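Side-chain contacts in Ral guanine nucleotide dissociation stimulator-like 2 (Mus musculus, PDB 4JGW), which probably acts as a guanine nucleotide exchange factor for small G proteins and binds the GTP-bound forms of Rap1A and H-Ras in vitro: residues 193-198 against 278-283; 262-267 against 323-328; 289-294 against 315-320; 254-259 against 307-312. All blocks are in the same frame, centred on the assembly; numbering follows the deposited sequence.

Contact 1 (193-198 against 278-283); sequences ADPTDV and TVRPLR
The carboxylate of Asp194 lies flat over one face of the Arg280 guanidinium. The two planes are only 17° apart, so the groups are stacked, not joined edge to edge. Asp194 OD2 sits above the centre of the guanidinium, 3.5 Å from Arg280 CZ. Asp194 OD1 comes closest to a nitrogen, 3.1 Å from Arg280 NH1, and forms the salt bridge. This oxygen is well out of the guanidinium plane and no N-H points at it. The attraction is therefore one of charge alone. Arg280 reaches across with its chain extended from CG to NE.

Packing adds little: Pro195 CD lies 3.8 Å from Arg280 NH1, approaching obliquely.

The hydrogen bonds lie within 193-198 and fix the acid. Asp194 opens an Asx turn: its OD1 accepts from Thr196 N at 2.9 Å. Thr196 OG1 gives a second bond to Asp194 OD1 at 2.7 Å. Both donors come from one face of the carboxylate, about 40° out of its plane. CG of Asp194 is anti to its own backbone N (chi1 -174°), which swings the carboxylate beside its own carbonyl carbon, from where OD1 meets Thr196. Two donors and a nearby arginine would probably favour the charged carboxylate.

The turn leads into the 3-10 segment that begins at Pro195, in the loop between helices 164-172 and 203-219. Arg280 directly follows strand 277-279 of a two-stranded antiparallel sheet in the RasGEF domain, and its backbone pairs with Gly266. Asp194 O also accepts from Trp450 NE1 of helix 445-453.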
# COMPACT_ATOMS: atom_id res chain seq x y z
N ALA A 193 -8.64 -18.59 24.05
CA ALA A 193 -8.32 -17.52 24.99
C ALA A 193 -9.56 -16.76 25.43
O ALA A 193 -10.48 -16.56 24.64
CB ALA A 193 -7.30 -16.56 24.38
N ASP A 194 -9.58 -16.37 26.70
CA ASP A 194 -10.64 -15.53 27.25
C ASP A 194 -10.49 -14.13 26.66
O ASP A 194 -9.48 -13.47 26.89
CB ASP A 194 -10.55 -15.50 28.78
CG ASP A 194 -11.70 -14.75 29.45
OD1 ASP A 194 -12.42 -13.98 28.77
OD2 ASP A 194 -11.89 -14.93 30.67
N PRO A 195 -11.49 -13.68 25.87
CA PRO A 195 -11.42 -12.35 25.26
C PRO A 195 -11.37 -11.22 26.28
O PRO A 195 -10.76 -10.18 26.02
CB PRO A 195 -12.70 -12.28 24.41
CG PRO A 195 -13.62 -13.30 25.01
CD PRO A 195 -12.73 -14.39 25.50
N THR A 196 -12.00 -11.43 27.45
CA THR A 196 -12.02 -10.43 28.52
C THR A 196 -10.67 -10.27 29.23
O THR A 196 -10.51 -9.39 30.08
CB THR A 196 -13.15 -10.70 29.56
OG1 THR A 196 -12.81 -11.83 30.37
CG2 THR A 196 -14.49 -10.94 28.87
N ASP A 197 -9.70 -11.12 28.88
CA ASP A 197 -8.34 -11.04 29.45
C ASP A 197 -7.53 -9.86 28.94
O ASP A 197 -6.37 -9.67 29.34
CB ASP A 197 -7.57 -12.35 29.21
CG ASP A 197 -7.82 -13.39 30.30
OD1 ASP A 197 -8.43 -13.06 31.34
OD2 ASP A 197 -7.39 -14.54 30.11
N VAL A 198 -8.12 -9.05 28.06
CA VAL A 198 -7.53 -7.78 27.63
C VAL A 198 -7.23 -6.91 28.85
O VAL A 198 -6.29 -6.11 28.84
CB VAL A 198 -8.44 -7.04 26.61
CG1 VAL A 198 -9.79 -6.65 27.22
CG2 VAL A 198 -7.74 -5.81 26.03
N THR A 278 -20.39 -19.00 23.21
CA THR A 278 -20.43 -19.08 24.67
C THR A 278 -20.25 -17.68 25.25
O THR A 278 -19.38 -16.93 24.81
CB THR A 278 -19.35 -20.02 25.24
OG1 THR A 278 -18.06 -19.62 24.77
CG2 THR A 278 -19.62 -21.46 24.82
N VAL A 279 -21.08 -17.34 26.23
CA VAL A 279 -21.11 -15.99 26.80
C VAL A 279 -20.83 -16.02 28.30
O VAL A 279 -21.36 -16.87 29.02
CB VAL A 279 -22.48 -15.28 26.53
CG1 VAL A 279 -22.47 -13.84 27.04
CG2 VAL A 279 -22.82 -15.31 25.04
N ARG A 280 -19.99 -15.10 28.76
CA ARG A 280 -19.68 -14.93 30.18
C ARG A 280 -20.53 -13.82 30.80
O ARG A 280 -20.88 -12.86 30.10
CB ARG A 280 -18.19 -14.64 30.37
CG ARG A 280 -17.30 -15.85 30.18
CD ARG A 280 -15.87 -15.55 30.58
NE ARG A 280 -15.02 -16.73 30.52
CZ ARG A 280 -14.32 -17.11 29.45
NH1 ARG A 280 -14.36 -16.40 28.33
NH2 ARG A 280 -13.57 -18.21 29.50
N PRO A 281 -20.86 -13.93 32.10
CA PRO A 281 -21.70 -12.95 32.78
C PRO A 281 -21.02 -11.60 32.98
O PRO A 281 -19.94 -11.53 33.56
CB PRO A 281 -21.98 -13.59 34.14
CG PRO A 281 -20.82 -14.51 34.37
CD PRO A 281 -20.45 -15.03 33.01
N LEU A 282 -21.65 -10.53 32.49
CA LEU A 282 -21.12 -9.18 32.67
C LEU A 282 -22.22 -8.17 33.00
O LEU A 282 -23.13 -7.94 32.21
CB LEU A 282 -20.34 -8.72 31.43
CG LEU A 282 -19.01 -9.41 31.07
CD1 LEU A 282 -18.56 -9.01 29.67
CD2 LEU A 282 -17.92 -9.12 32.09
N ARG A 283 -22.12 -7.59 34.20
CA ARG A 283 -22.97 -6.47 34.59
C ARG A 283 -22.51 -5.21 33.86
O ARG A 283 -21.34 -5.12 33.49
CB ARG A 283 -22.92 -6.27 36.11
CG ARG A 283 -23.75 -7.28 36.90
CD ARG A 283 -23.67 -7.03 38.40
NE ARG A 283 -22.46 -7.62 39.00
CZ ARG A 283 -21.37 -6.93 39.33
NH1 ARG A 283 -21.29 -5.62 39.13
NH2 ARG A 283 -20.33 -7.57 39.86

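Contact 2 (262-267 against 323-328)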
# COMPACT_ATOMS: atom_id res chain seq x y z
N SER A 262 -15.85 -8.97 20.49
CA SER A 262 -15.92 -10.22 21.24
C SER A 262 -15.74 -10.04 22.75
O SER A 262 -16.51 -10.58 23.54
CB SER A 262 -14.89 -11.21 20.68
OG SER A 262 -14.92 -12.45 21.37
N SER A 263 -14.72 -9.27 23.14
CA SER A 263 -14.40 -9.08 24.56
C SER A 263 -15.41 -8.21 25.29
O SER A 263 -15.77 -8.51 26.44
CB SER A 263 -12.99 -8.51 24.73
OG SER A 263 -12.95 -7.12 24.48
N VAL A 264 -15.87 -7.15 24.63
CA VAL A 264 -16.91 -6.28 25.18
C VAL A 264 -18.20 -7.07 25.42
O VAL A 264 -18.87 -6.89 26.44
CB VAL A 264 -17.16 -5.03 24.28
CG1 VAL A 264 -18.46 -4.33 24.64
CG2 VAL A 264 -15.99 -4.06 24.38
N LEU A 265 -18.53 -7.96 24.49
CA LEU A 265 -19.69 -8.83 24.64
C LEU A 265 -19.41 -10.03 25.54
O LEU A 265 -20.32 -10.77 25.90
CB LEU A 265 -20.21 -9.29 23.27
CG LEU A 265 -20.83 -8.23 22.36
CD1 LEU A 265 -21.08 -8.79 20.97
CD2 LEU A 265 -22.11 -7.65 22.95
N GLY A 266 -18.14 -10.21 25.91
CA GLY A 266 -17.70 -11.31 26.76
C GLY A 266 -17.99 -12.68 26.17
O GLY A 266 -18.23 -13.64 26.90
N ALA A 267 -17.97 -12.75 24.84
CA ALA A 267 -18.37 -13.94 24.11
C ALA A 267 -17.20 -14.60 23.37
O ALA A 267 -16.25 -13.93 22.96
CB ALA A 267 -19.50 -13.62 23.15
N HIS A 323 -22.58 -0.29 19.95
CA HIS A 323 -23.27 0.99 20.13
C HIS A 323 -24.56 0.80 20.93
O HIS A 323 -24.91 1.64 21.77
CB HIS A 323 -23.57 1.63 18.76
CG HIS A 323 -24.12 3.02 18.85
ND1 HIS A 323 -23.33 4.12 19.10
CD2 HIS A 323 -25.38 3.49 18.71
CE1 HIS A 323 -24.08 5.20 19.11
NE2 HIS A 323 -25.33 4.85 18.88
N ARG A 324 -25.25 -0.32 20.67
CA ARG A 324 -26.50 -0.70 21.36
C ARG A 324 -26.42 -0.71 22.88
O ARG A 324 -27.43 -0.48 23.56
CB ARG A 324 -26.91 -2.11 20.92
CG ARG A 324 -27.81 -2.18 19.71
CD ARG A 324 -28.52 -3.53 19.65
NE ARG A 324 -29.68 -3.57 20.53
CZ ARG A 324 -29.71 -4.13 21.74
NH1 ARG A 324 -28.63 -4.72 22.25
NH2 ARG A 324 -30.83 -4.11 22.45
N LEU A 325 -25.24 -1.02 23.42
CA LEU A 325 -25.07 -1.31 24.84
C LEU A 325 -25.10 -0.05 25.71
O LEU A 325 -24.09 0.35 26.28
CB LEU A 325 -23.79 -2.12 25.06
CG LEU A 325 -23.59 -3.36 24.18
CD1 LEU A 325 -22.15 -3.84 24.24
CD2 LEU A 325 -24.56 -4.49 24.54
N ARG A 326 -26.29 0.54 25.82
CA ARG A 326 -26.47 1.83 26.50
C ARG A 326 -26.28 1.78 28.01
O ARG A 326 -25.93 2.79 28.62
CB ARG A 326 -27.84 2.44 26.15
CG ARG A 326 -27.90 3.07 24.76
CD ARG A 326 -27.00 4.30 24.69
NE ARG A 326 -26.13 4.27 23.51
CZ ARG A 326 -24.96 4.89 23.42
NH1 ARG A 326 -24.49 5.60 24.44
NH2 ARG A 326 -24.24 4.79 22.31
N ALA A 327 -26.51 0.61 28.61
CA ALA A 327 -26.28 0.43 30.03
C ALA A 327 -24.77 0.42 30.31
O ALA A 327 -24.30 1.09 31.23
CB ALA A 327 -26.93 -0.86 30.53
N ALA A 328 -24.04 -0.32 29.49
CA ALA A 328 -22.58 -0.39 29.58
C ALA A 328 -21.94 0.98 29.31
O ALA A 328 -21.09 1.43 30.08
CB ALA A 328 -22.03 -1.44 28.63
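Leu325 reaches toward the end of helix 244-264 and meets Val264 and Leu265 with one methyl, CD1. This is an apolar contact throughout. Leu325 CD1 lies 3.7 Å from Val264 CG1 and 4.0 Å from Leu265 CD2. The leucine runs obliquely past Val264 and at about a right angle to Leu265. In Val264 the touching branch, CG1, is the one anti to the backbone N (chi1 165°).

Local hydrogen bonds shape both sides. Helix 244-264 ends in a Schellman motif. Ala267 N bonds to Ser262 O at 2.9 Å, and a weak bond joins Gly266 N to Ser263 O. Gly266, with positive phi, is the C-prime residue. Ser262 OG also bonds to Ala267 O, modelled unusually short at 2.5 Å. Across the contact, Leu325 is the centre of an inverse gamma turn, in which Arg326 N bonds to Arg324 O at 2.7 Å. It is also the N-cap residue of helix 326-330.

Other parts of the RasGEF domain enclose the three residues. Ile322 packs on Val264 and Leu265, and helix 459-469 touches Leu265 and Leu325.

All three touching residues are buried, so methyl packing joins two chain turns whose polar backbone groups are partly occupied by local bonds. The contact itself adds dispersion and burial, without a directional bond to set its register.

Contact 3 (289-294 against 315-320); sequences RLLEKW and SALQSS
Leu291 and Leu317 meet through one methyl each: Leu291 CD2 lies 3.6 Å from Leu317 CD2. The two side chains run obliquely to one another. Leu317 sets out toward 289-294. Leu291 leaves its backbone pointing neither at nor away from 315-320, and its end then comes nearer. In both, CG is anti to the carbonyl carbon and beside the backbone N, with chi1 -70°. The CA atoms of Leu291 and Leu317 are also the nearest across the two segments, 7.9 Å apart.

The other branch of Leu317 faces Trp294. Leu317 CD1 lies 4.4 Å from Trp294 CB, a looser contact. The tryptophan sets out toward 315-320, but its indole leads away. Thus it is the root of this side chain, not the ring, that meets the leucine. Leu317 bridges the two positions, which are three residues apart on helix 284-303.

The contact joins consecutive helices of the RasGEF domain, 284-303 and 307-318, close to the C-terminal end of the second. Val260 of helix 244-264 packs on both Trp294 and Leu317, so a third helix shares this core. Phe340 of helix 334-344 touches Leu317 as well.

Trp294 NE1 lies very close to Ser263 OG, probably as a hydrogen bond. Within 289-294, Arg289 NH1 and Glu292 OE1 form a salt bridge at 2.9 Å, by charge alone, because the oxygen lies well out of the guanidinium plane.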
# COMPACT_ATOMS: atom_id res chain seq x y z
N ARG A 289 -15.84 -1.36 32.04
CA ARG A 289 -14.40 -1.47 32.28
C ARG A 289 -13.67 -2.01 31.05
O ARG A 289 -12.54 -1.62 30.76
CB ARG A 289 -14.11 -2.33 33.51
CG ARG A 289 -14.68 -1.76 34.81
CD ARG A 289 -14.05 -0.42 35.16
NE ARG A 289 -15.01 0.52 35.74
CZ ARG A 289 -14.72 1.77 36.12
NH1 ARG A 289 -13.48 2.24 36.00
NH2 ARG A 289 -15.66 2.54 36.64
N LEU A 290 -14.34 -2.92 30.33
CA LEU A 290 -13.83 -3.44 29.06
C LEU A 290 -13.87 -2.37 27.96
O LEU A 290 -12.92 -2.25 27.19
CB LEU A 290 -14.61 -4.69 28.64
CG LEU A 290 -14.31 -5.96 29.44
CD1 LEU A 290 -15.51 -6.89 29.45
CD2 LEU A 290 -13.08 -6.68 28.91
N LEU A 291 -14.96 -1.61 27.91
CA LEU A 291 -15.07 -0.48 26.98
C LEU A 291 -13.97 0.55 27.24
O LEU A 291 -13.28 0.97 26.31
CB LEU A 291 -16.45 0.19 27.09
CG LEU A 291 -17.69 -0.54 26.57
CD1 LEU A 291 -18.95 0.16 27.06
CD2 LEU A 291 -17.69 -0.65 25.05
N GLU A 292 -13.81 0.93 28.50
CA GLU A 292 -12.76 1.86 28.94
C GLU A 292 -11.37 1.35 28.59
O GLU A 292 -10.50 2.12 28.17
CB GLU A 292 -12.86 2.11 30.45
CG GLU A 292 -14.05 2.98 30.87
CD GLU A 292 -14.48 2.78 32.32
OE1 GLU A 292 -13.73 2.14 33.10
OE2 GLU A 292 -15.57 3.26 32.69
N LYS A 293 -11.16 0.04 28.74
CA LYS A 293 -9.88 -0.59 28.43
C LYS A 293 -9.52 -0.48 26.94
O LYS A 293 -8.40 -0.09 26.60
CB LYS A 293 -9.89 -2.07 28.85
CG LYS A 293 -8.54 -2.77 28.70
CD LYS A 293 -7.50 -2.20 29.65
CE LYS A 293 -6.19 -2.93 29.52
NZ LYS A 293 -5.41 -2.83 30.79
N TRP A 294 -10.48 -0.81 26.08
CA TRP A 294 -10.28 -0.74 24.63
C TRP A 294 -10.13 0.69 24.12
O TRP A 294 -9.36 0.93 23.19
CB TRP A 294 -11.40 -1.46 23.89
CG TRP A 294 -11.27 -2.96 23.90
CD1 TRP A 294 -12.08 -3.84 24.55
CD2 TRP A 294 -10.26 -3.74 23.25
NE1 TRP A 294 -11.64 -5.13 24.34
CE2 TRP A 294 -10.52 -5.09 23.55
CE3 TRP A 294 -9.15 -3.43 22.45
CZ2 TRP A 294 -9.73 -6.14 23.06
CZ3 TRP A 294 -8.36 -4.47 21.97
CH2 TRP A 294 -8.65 -5.81 22.28
N SER A 315 -13.94 1.63 15.16
CA SER A 315 -15.04 1.16 14.31
C SER A 315 -15.78 0.00 14.96
O SER A 315 -17.00 -0.12 14.80
CB SER A 315 -14.54 0.77 12.91
OG SER A 315 -13.68 -0.36 12.96
N ALA A 316 -15.04 -0.83 15.68
CA ALA A 316 -15.63 -1.92 16.47
C ALA A 316 -16.52 -1.38 17.59
O ALA A 316 -17.58 -1.94 17.85
CB ALA A 316 -14.54 -2.80 17.04
N LEU A 317 -16.09 -0.30 18.23
CA LEU A 317 -16.85 0.32 19.31
C LEU A 317 -18.04 1.15 18.82
O LEU A 317 -18.98 1.39 19.58
CB LEU A 317 -15.93 1.17 20.20
CG LEU A 317 -14.91 0.45 21.09
CD1 LEU A 317 -14.04 1.46 21.82
CD2 LEU A 317 -15.58 -0.48 22.10
N GLN A 318 -17.98 1.59 17.56
CA GLN A 318 -19.08 2.33 16.93
C GLN A 318 -20.08 1.39 16.27
O GLN A 318 -21.18 1.80 15.90
CB GLN A 318 -18.53 3.31 15.89
CG GLN A 318 -17.88 4.56 16.46
CD GLN A 318 -17.26 5.44 15.39
OE1 GLN A 318 -16.58 4.95 14.49
NE2 GLN A 318 -17.51 6.74 15.48
N SER A 319 -19.67 0.13 16.11
CA SER A 319 -20.47 -0.91 15.47
C SER A 319 -21.81 -1.12 16.17
O SER A 319 -21.92 -0.95 17.39
CB SER A 319 -19.67 -2.22 15.45
OG SER A 319 -20.24 -3.16 14.57
N SER A 320 -22.83 -1.50 15.39
CA SER A 320 -24.20 -1.69 15.89
C SER A 320 -24.31 -2.51 17.18
O SER A 320 -24.92 -2.04 18.15
CB SER A 320 -25.12 -2.25 14.80
OG SER A 320 -25.44 -1.27 13.83

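Contact 4 (254-259 against 307-312); sequences NKVAGA and FSSVYA
Val256 lays its CG1 methyl against the CB of Ala312, 3.8 Å away. Val256 CB lies 4.0 Å from Ala312 CB, so the alanine methyl sits against the flank of the valine. The CG1 branch is anti to the backbone N (chi1 175°). Val256 CG1 also comes within 4.0 Å of Ser309 OG, a packing contact only. The hydrogen bond of that hydroxyl goes to Asp214 OD2.

Ala257 makes the close backbone approach. Ala257 CB is 3.4 Å from Ala312 O, and Ala257 CA forms a CA-H...O contact with Ala312 O at 3.6 Å. The angle at the hydrogen is 126°, so this interaction is far from straight. Ala257 CB and Ala312 CB are 4.4 Å apart. Small residues on both helices let the backbones come together here: the CA atoms of Ala257 and Ala312 are 4.7 Å apart.

The axes of the short segments pass 8.9 Å apart, with a signed crossing angle of -39° and their N-to-C directions broadly alike.

Helices 244-264 and 307-318 thus lie side by side within the RasGEF domain. Leu210 of helix 203-219 touches both Val256 and Ser309. Helix 284-303 touches the second helix through Cys301, against Ser309 and Val310.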
# COMPACT_ATOMS: atom_id res chain seq x y z
N ASN A 254 -9.33 -6.88 10.77
CA ASN A 254 -10.61 -7.49 11.14
C ASN A 254 -10.53 -8.32 12.42
O ASN A 254 -11.50 -8.40 13.18
CB ASN A 254 -11.17 -8.34 10.00
CG ASN A 254 -11.64 -7.51 8.81
OD1 ASN A 254 -11.97 -6.32 8.94
ND2 ASN A 254 -11.70 -8.14 7.64
N LYS A 255 -9.37 -8.94 12.66
CA LYS A 255 -9.13 -9.71 13.88
C LYS A 255 -9.11 -8.81 15.12
O LYS A 255 -9.65 -9.18 16.17
CB LYS A 255 -7.81 -10.49 13.80
CG LYS A 255 -7.89 -11.77 12.98
CD LYS A 255 -6.59 -12.57 13.08
CE LYS A 255 -6.52 -13.65 12.00
NZ LYS A 255 -5.24 -14.41 12.04
N VAL A 256 -8.49 -7.64 14.98
CA VAL A 256 -8.42 -6.66 16.06
C VAL A 256 -9.82 -6.11 16.37
O VAL A 256 -10.23 -6.07 17.54
CB VAL A 256 -7.43 -5.51 15.74
CG1 VAL A 256 -7.45 -4.43 16.82
CG2 VAL A 256 -6.02 -6.05 15.57
N ALA A 257 -10.54 -5.71 15.33
CA ALA A 257 -11.92 -5.23 15.45
C ALA A 257 -12.83 -6.32 16.03
O ALA A 257 -13.72 -6.03 16.83
CB ALA A 257 -12.45 -4.76 14.10
N GLY A 258 -12.59 -7.56 15.60
CA GLY A 258 -13.32 -8.71 16.11
C GLY A 258 -13.05 -8.96 17.59
O GLY A 258 -13.97 -9.26 18.35
N ALA A 259 -11.79 -8.82 17.98
CA ALA A 259 -11.38 -8.99 19.38
C ALA A 259 -12.09 -8.00 20.31
O ALA A 259 -12.50 -8.37 21.41
CB ALA A 259 -9.88 -8.86 19.52
N PHE A 307 -2.54 4.09 13.20
CA PHE A 307 -3.91 4.49 12.85
C PHE A 307 -4.74 3.33 12.31
O PHE A 307 -5.97 3.43 12.25
CB PHE A 307 -3.89 5.68 11.88
CG PHE A 307 -3.22 6.91 12.44
CD1 PHE A 307 -1.90 7.21 12.12
CD2 PHE A 307 -3.91 7.75 13.31
CE1 PHE A 307 -1.28 8.34 12.65
CE2 PHE A 307 -3.29 8.88 13.84
CZ PHE A 307 -1.97 9.18 13.51
N SER A 308 -4.07 2.25 11.92
CA SER A 308 -4.76 1.03 11.51
C SER A 308 -5.54 0.41 12.67
O SER A 308 -6.73 0.11 12.53
CB SER A 308 -3.76 0.02 10.93
OG SER A 308 -4.44 -1.14 10.47
N SER A 309 -4.88 0.22 13.81
CA SER A 309 -5.55 -0.35 14.98
C SER A 309 -6.43 0.65 15.72
O SER A 309 -7.40 0.26 16.37
CB SER A 309 -4.55 -1.02 15.93
OG SER A 309 -4.33 -2.36 15.53
N VAL A 310 -6.10 1.94 15.62
CA VAL A 310 -7.00 3.00 16.12
C VAL A 310 -8.36 2.85 15.46
O VAL A 310 -9.39 2.83 16.14
CB VAL A 310 -6.44 4.43 15.87
CG1 VAL A 310 -7.52 5.49 16.11
CG2 VAL A 310 -5.26 4.69 16.77
N TYR A 311 -8.36 2.73 14.13
CA TYR A 311 -9.60 2.58 13.38
C TYR A 311 -10.27 1.23 13.62
O TYR A 311 -11.50 1.16 13.66
CB TYR A 311 -9.39 2.80 11.88
CG TYR A 311 -10.70 2.91 11.11
CD1 TYR A 311 -11.53 4.01 11.27
CD2 TYR A 311 -11.10 1.90 10.25
CE1 TYR A 311 -12.74 4.11 10.58
CE2 TYR A 311 -12.31 1.99 9.54
CZ TYR A 311 -13.11 3.10 9.72
OH TYR A 311 -14.30 3.19 9.03
N ALA A 312 -9.47 0.18 13.79
CA ALA A 312 -9.99 -1.15 14.08
C ALA A 312 -10.81 -1.14 15.37
O ALA A 312 -11.92 -1.67 15.40
CB ALA A 312 -8.86 -2.16 14.16

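Overall arrangement
Contacts 2 and 3 are buried and apolar. Contact 4 is buried too but adds a close approach to a backbone carbonyl, whereas contact 1 is partly buried and rests on charge. Helix 244-264 serves contacts 2 and 4, and helix 307-318 serves contacts 3 and 4. Contact 4 brings backbones close through alanines; contacts 2 and 3 use longer branched side chains. Contacts 2 and 3 lie about 7 Å apart between centres and share a core, with Val264 on Leu291. Contact 1 borders both: Pro195 packs on Ser263, and Val198 packs on Leu290 and Trp294. Its centre is about 18 Å from that of contact 4, without a touch.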